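Local coordinates for protein ferredoxin (Nitrosospira multiformis, PDB 3LMF) that is of unknown function but, as a four-helix, cysteine-rich member of the Csp family, probably binds and stores copper(I) through its thiols, at residues Cys21-Leu34 with His45-Gln57. Numbering follows the deposited sequence.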
loop_
_atom_site.group_PDB
_atom_site.type_symbol
_atom_site.label_atom_id
_atom_site.label_comp_id
_atom_site.label_asym_id
_atom_site.label_seq_id
_atom_site.Cartn_x
_atom_site.Cartn_y
_atom_site.Cartn_z
ATOM N N CYS A 21 5.763 13.452 5.295
ATOM C CA CYS A 21 6.077 13.657 3.884
ATOM C C CYS A 21 5.181 12.819 2.983
ATOM O O CYS A 21 4.800 13.245 1.886
ATOM C CB CYS A 21 7.552 13.323 3.613
ATOM S SG CYS A 21 8.096 13.605 1.904
ATOM N N TYR A 22 4.853 11.616 3.428
ATOM C CA TYR A 22 3.982 10.769 2.624
ATOM C C TYR A 22 2.599 11.425 2.532
ATOM O O TYR A 22 2.045 11.559 1.445
ATOM C CB TYR A 22 3.928 9.356 3.230
ATOM C CG TYR A 22 2.563 8.731 3.358
ATOM C CD1 TYR A 22 1.766 8.489 2.240
ATOM C CD2 TYR A 22 2.097 8.325 4.598
ATOM C CE1 TYR A 22 0.538 7.848 2.363
ATOM C CE2 TYR A 22 0.881 7.687 4.734
ATOM C CZ TYR A 22 0.106 7.448 3.618
ATOM O OH TYR A 22 -1.086 6.782 3.768
ATOM N N ARG A 23 2.059 11.866 3.661
ATOM C CA ARG A 23 0.755 12.509 3.652
ATOM C C ARG A 23 0.734 13.766 2.781
ATOM O O ARG A 23 -0.192 13.973 1.996
ATOM C CB ARG A 23 0.327 12.846 5.081
ATOM C CG ARG A 23 -0.062 11.609 5.869
ATOM C CD ARG A 23 -0.336 11.916 7.315
ATOM N NE ARG A 23 -1.284 13.005 7.470
ATOM C CZ ARG A 23 -1.879 13.319 8.615
ATOM N NH1 ARG A 23 -2.726 14.340 8.663
ATOM N NH2 ARG A 23 -1.640 12.604 9.705
ATOM N N THR A 24 1.765 14.589 2.921
ATOM C CA THR A 24 1.894 15.827 2.163
ATOM C C THR A 24 2.014 15.578 0.658
ATOM O O THR A 24 1.336 16.223 -0.133
ATOM C CB THR A 24 3.126 16.634 2.648
ATOM O OG1 THR A 24 2.976 16.935 4.040
ATOM C CG2 THR A 24 3.272 17.943 1.871
ATOM N N CYS A 25 2.866 14.650 0.246
ATOM C CA CYS A 25 3.000 14.407 -1.178
ATOM C C CYS A 25 1.710 13.891 -1.812
ATOM O O CYS A 25 1.307 14.380 -2.869
ATOM C CB CYS A 25 4.175 13.461 -1.446
ATOM S SG CYS A 25 5.794 14.270 -1.094
ATOM N N LEU A 26 1.053 12.931 -1.166
ATOM C CA LEU A 26 -0.197 12.379 -1.698
ATOM C C LEU A 26 -1.281 13.458 -1.771
ATOM O O LEU A 26 -1.945 13.619 -2.797
ATOM C CB LEU A 26 -0.706 11.232 -0.811
ATOM C CG LEU A 26 -1.353 10.014 -1.482
ATOM C CD1 LEU A 26 -2.260 9.303 -0.465
ATOM C CD2 LEU A 26 -2.163 10.429 -2.699
ATOM N N ARG A 27 -1.453 14.190 -0.675
ATOM C CA ARG A 27 -2.464 15.235 -0.602
ATOM C C ARG A 27 -2.301 16.314 -1.662
ATOM O O ARG A 27 -3.232 16.619 -2.411
ATOM C CB ARG A 27 -2.457 15.881 0.788
ATOM C CG ARG A 27 -3.397 17.078 0.924
ATOM C CD ARG A 27 -3.515 17.528 2.376
ATOM N NE ARG A 27 -2.238 17.959 2.949
ATOM C CZ ARG A 27 -1.624 19.101 2.651
ATOM N NH1 ARG A 27 -2.165 19.943 1.779
ATOM N NH2 ARG A 27 -0.471 19.407 3.232
HETATM N N MSE A 28 -1.110 16.886 -1.737
HETATM C CA MSE A 28 -0.863 17.949 -2.697
HETATM C C MSE A 28 -0.966 17.503 -4.148
HETATM O O MSE A 28 -1.506 18.228 -4.990
HETATM C CB MSE A 28 0.494 18.578 -2.412
HETATM C CG MSE A 28 0.588 19.030 -0.975
HETATM SE SE MSE A 28 1.628 20.609 -0.758
HETATM C CE MSE A 28 0.229 21.899 -1.131
ATOM N N ALA A 29 -0.466 16.310 -4.440
ATOM C CA ALA A 29 -0.528 15.790 -5.798
ATOM C C ALA A 29 -1.975 15.560 -6.239
ATOM O O ALA A 29 -2.374 15.978 -7.324
ATOM C CB ALA A 29 0.246 14.489 -5.888
HETATM N N MSE A 30 -2.755 14.904 -5.382
HETATM C CA MSE A 30 -4.148 14.585 -5.680
HETATM C C MSE A 30 -5.121 15.754 -5.516
HETATM O O MSE A 30 -6.287 15.662 -5.906
HETATM C CB MSE A 30 -4.596 13.407 -4.812
HETATM C CG MSE A 30 -3.876 12.094 -5.129
HETATM SE SE MSE A 30 -4.227 11.420 -6.926
HETATM C CE MSE A 30 -2.696 12.170 -7.852
ATOM N N ASN A 31 -4.648 16.852 -4.937
ATOM C CA ASN A 31 -5.495 18.021 -4.754
ATOM C C ASN A 31 -4.918 19.252 -5.448
ATOM O O ASN A 31 -5.253 19.528 -6.596
ATOM C CB ASN A 31 -5.704 18.283 -3.260
ATOM C CG ASN A 31 -6.529 17.196 -2.597
ATOM O OD1 ASN A 31 -7.732 17.105 -2.817
ATOM N ND2 ASN A 31 -5.882 16.350 -1.804
ATOM N N HIS A 32 -4.044 19.976 -4.757
ATOM C CA HIS A 32 -3.431 21.188 -5.301
ATOM C C HIS A 32 -2.964 21.054 -6.757
ATOM O O HIS A 32 -3.440 21.774 -7.636
ATOM C CB HIS A 32 -2.245 21.611 -4.428
ATOM C CG HIS A 32 -1.638 22.925 -4.821
ATOM N ND1 HIS A 32 -0.363 23.292 -4.451
ATOM C CD2 HIS A 32 -2.135 23.959 -5.541
ATOM C CE1 HIS A 32 -0.099 24.497 -4.930
ATOM N NE2 HIS A 32 -1.156 24.922 -5.593
ATOM N N CYS A 33 -2.038 20.135 -7.008
ATOM C CA CYS A 33 -1.508 19.944 -8.348
ATOM C C CYS A 33 -2.544 19.579 -9.406
ATOM O O CYS A 33 -2.520 20.124 -10.508
ATOM C CB CYS A 33 -0.380 18.906 -8.326
ATOM S SG CYS A 33 1.093 19.459 -7.412
ATOM N N LEU A 34 -3.449 18.661 -9.093
ATOM C CA LEU A 34 -4.469 18.278 -10.069
ATOM C C LEU A 34 -5.431 19.423 -10.377
ATOM O O LEU A 34 -5.902 19.559 -11.506
ATOM C CB LEU A 34 -5.262 17.055 -9.582
ATOM C CG LEU A 34 -4.549 15.706 -9.691
ATOM C CD1 LEU A 34 -5.461 14.583 -9.209
ATOM C CD2 LEU A 34 -4.140 15.479 -11.136
ATOM N N HIS A 45 6.695 15.258 -13.124
ATOM C CA HIS A 45 6.445 15.805 -11.799
ATOM C C HIS A 45 5.438 14.991 -10.998
ATOM O O HIS A 45 5.706 14.611 -9.856
ATOM C CB HIS A 45 5.960 17.252 -11.897
ATOM C CG HIS A 45 5.399 17.790 -10.613
ATOM N ND1 HIS A 45 6.161 17.974 -9.484
ATOM C CD2 HIS A 45 4.137 18.158 -10.284
ATOM C CE1 HIS A 45 5.394 18.435 -8.506
ATOM N NE2 HIS A 45 4.163 18.554 -8.967
ATOM N N LEU A 46 4.278 14.727 -11.588
ATOM C CA LEU A 46 3.248 13.972 -10.886
ATOM C C LEU A 46 3.731 12.563 -10.527
ATOM O O LEU A 46 3.547 12.132 -9.390
ATOM C CB LEU A 46 1.966 13.913 -11.722
ATOM C CG LEU A 46 0.699 13.744 -10.880
ATOM C CD1 LEU A 46 0.522 14.953 -9.961
ATOM C CD2 LEU A 46 -0.498 13.598 -11.795
ATOM N N ARG A 47 4.357 11.858 -11.473
ATOM C CA ARG A 47 4.870 10.519 -11.184
ATOM C C ARG A 47 5.765 10.577 -9.962
ATOM O O ARG A 47 5.650 9.763 -9.044
ATOM C CB ARG A 47 5.740 9.958 -12.310
ATOM C CG ARG A 47 5.049 9.478 -13.545
ATOM C CD ARG A 47 5.982 8.550 -14.317
ATOM N NE ARG A 47 5.473 8.280 -15.653
ATOM C CZ ARG A 47 5.729 9.034 -16.714
ATOM N NH1 ARG A 47 6.501 10.107 -16.599
ATOM N NH2 ARG A 47 5.191 8.729 -17.888
ATOM N N LEU A 48 6.684 11.534 -9.977
ATOM C CA LEU A 48 7.624 11.688 -8.878
ATOM C C LEU A 48 6.865 11.905 -7.575
ATOM O O LEU A 48 7.178 11.299 -6.554
ATOM C CB LEU A 48 8.565 12.864 -9.145
ATOM C CG LEU A 48 9.809 12.938 -8.253
ATOM C CD1 LEU A 48 10.521 11.592 -8.232
ATOM C CD2 LEU A 48 10.737 14.024 -8.782
HETATM N N MSE A 49 5.854 12.760 -7.629
HETATM C CA MSE A 49 5.050 13.057 -6.463
HETATM C C MSE A 49 4.465 11.777 -5.868
HETATM O O MSE A 49 4.567 11.542 -4.662
HETATM C CB MSE A 49 3.922 14.005 -6.842
HETATM C CG MSE A 49 3.496 14.886 -5.711
HETATM SE SE MSE A 49 4.837 16.234 -5.350
HETATM C CE MSE A 49 3.616 17.562 -4.666
HETATM N N MSE A 50 3.856 10.953 -6.719
HETATM C CA MSE A 50 3.259 9.699 -6.277
HETATM C C MSE A 50 4.319 8.692 -5.843
HETATM O O MSE A 50 4.114 7.939 -4.887
HETATM C CB MSE A 50 2.387 9.099 -7.389
HETATM C CG MSE A 50 1.159 9.934 -7.740
HETATM SE SE MSE A 50 0.049 10.320 -6.188
HETATM C CE MSE A 50 -0.475 8.503 -5.760
ATOM N N ASN A 51 5.448 8.675 -6.548
ATOM C CA ASN A 51 6.545 7.766 -6.215
ATOM C C ASN A 51 7.041 8.108 -4.822
ATOM O O ASN A 51 7.248 7.231 -3.987
ATOM C CB ASN A 51 7.704 7.923 -7.203
ATOM C CG ASN A 51 7.416 7.297 -8.553
ATOM O OD1 ASN A 51 8.178 7.470 -9.504
ATOM N ND2 ASN A 51 6.320 6.561 -8.642
ATOM N N CYS A 52 7.233 9.399 -4.580
ATOM C CA CYS A 52 7.707 9.861 -3.290
ATOM C C CYS A 52 6.745 9.445 -2.181
ATOM O O CYS A 52 7.177 8.953 -1.137
ATOM C CB CYS A 52 7.881 11.381 -3.300
ATOM S SG CYS A 52 8.626 12.049 -1.797
ATOM N N ALA A 53 5.444 9.622 -2.395
ATOM C CA ALA A 53 4.468 9.228 -1.375
ATOM C C ALA A 53 4.546 7.723 -1.113
ATOM O O ALA A 53 4.472 7.276 0.031
ATOM C CB ALA A 53 3.056 9.615 -1.815
ATOM N N GLU A 54 4.701 6.957 -2.189
ATOM C CA GLU A 54 4.812 5.504 -2.129
ATOM C C GLU A 54 6.034 5.057 -1.321
ATOM O O GLU A 54 5.902 4.327 -0.344
ATOM C CB GLU A 54 4.919 4.938 -3.547
ATOM C CG GLU A 54 4.968 3.419 -3.632
ATOM C CD GLU A 54 3.636 2.783 -3.317
ATOM O OE1 GLU A 54 3.513 1.546 -3.455
ATOM O OE2 GLU A 54 2.703 3.520 -2.923
ATOM N N ILE A 55 7.223 5.492 -1.738
ATOM C CA ILE A 55 8.445 5.116 -1.043
ATOM C C ILE A 55 8.421 5.551 0.427
ATOM O O ILE A 55 8.844 4.789 1.295
ATOM C CB ILE A 55 9.719 5.678 -1.754
ATOM C CG1 ILE A 55 10.975 4.981 -1.214
ATOM C CG2 ILE A 55 9.861 7.164 -1.495
ATOM C CD1 ILE A 55 10.972 3.457 -1.352
ATOM N N CYS A 56 7.907 6.743 0.728
ATOM C CA CYS A 56 7.861 7.183 2.124
ATOM C C CYS A 56 6.954 6.266 2.940
ATOM O O CYS A 56 7.262 5.928 4.084
ATOM C CB CYS A 56 7.365 8.625 2.232
ATOM S SG CYS A 56 8.562 9.851 1.663
ATOM N N GLN A 57 5.845 5.852 2.341
ATOM C CA GLN A 57 4.901 4.964 3.011
ATOM C C GLN A 57 5.543 3.601 3.258
ATOM O O GLN A 57 5.278 2.953 4.267
ATOM C CB GLN A 57 3.640 4.809 2.155
ATOM C CG GLN A 57 2.463 4.180 2.867
ATOM C CD GLN A 57 1.161 4.358 2.095
ATOM O OE1 GLN A 57 0.116 3.865 2.508
ATOM N NE2 GLN A 57 1.224 5.070 0.972
#
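Tyr22 OH is hydrogen-bonded to Asn61 of the second subunit, while the ring behind it rests on Gln57 of the facing helix. Gln57 CG lies 4.1 Å from the centroid of the Tyr22 ring, almost on its normal, a CH-pi contact, and the amide stacks over the ring with planes 27° apart. Tyrosine suits this place at the subunit interface, offering a flat face to the aliphatic part of Gln57 and a hydroxyl to the second subunit. An alanine here takes away both ring and hydroxyl, which would probably leave the Gln57 side chain unsupported and freer to turn, and Asn61 of the second subunit without this hydrogen-bond partner. The methyl of Ala53 packs against Cys25 CB and the backbone of Leu26; so small a side chain is consistent with the close approach of the two segment axes, 8.1 Å. Further along, selenomethionine Met49 is a knob among Cys25, Met28, Ala29 and Cys33; with its CG anti to the backbone N (chi1 -151°), that carbon presses tightly on Ala29 CB at 3.3 Å. Cys33 SG meets the edge of the His45 ring, whose ND1 is held by Ser87. On the bundle's inner side the thiols gather: Cys25 SG is 3.7 Å from Cys52 SG, and Cys21 SG 3.8 Å from Cys56 SG, too far apart for disulfides. Cys101, Cys77 and Cys81 adjoin this group from the other two helices. Such antiparallel helices lining a bundle with cysteines are characteristic of the Csp four-helix fold, whose thiol-filled core binds copper(I) in relatives.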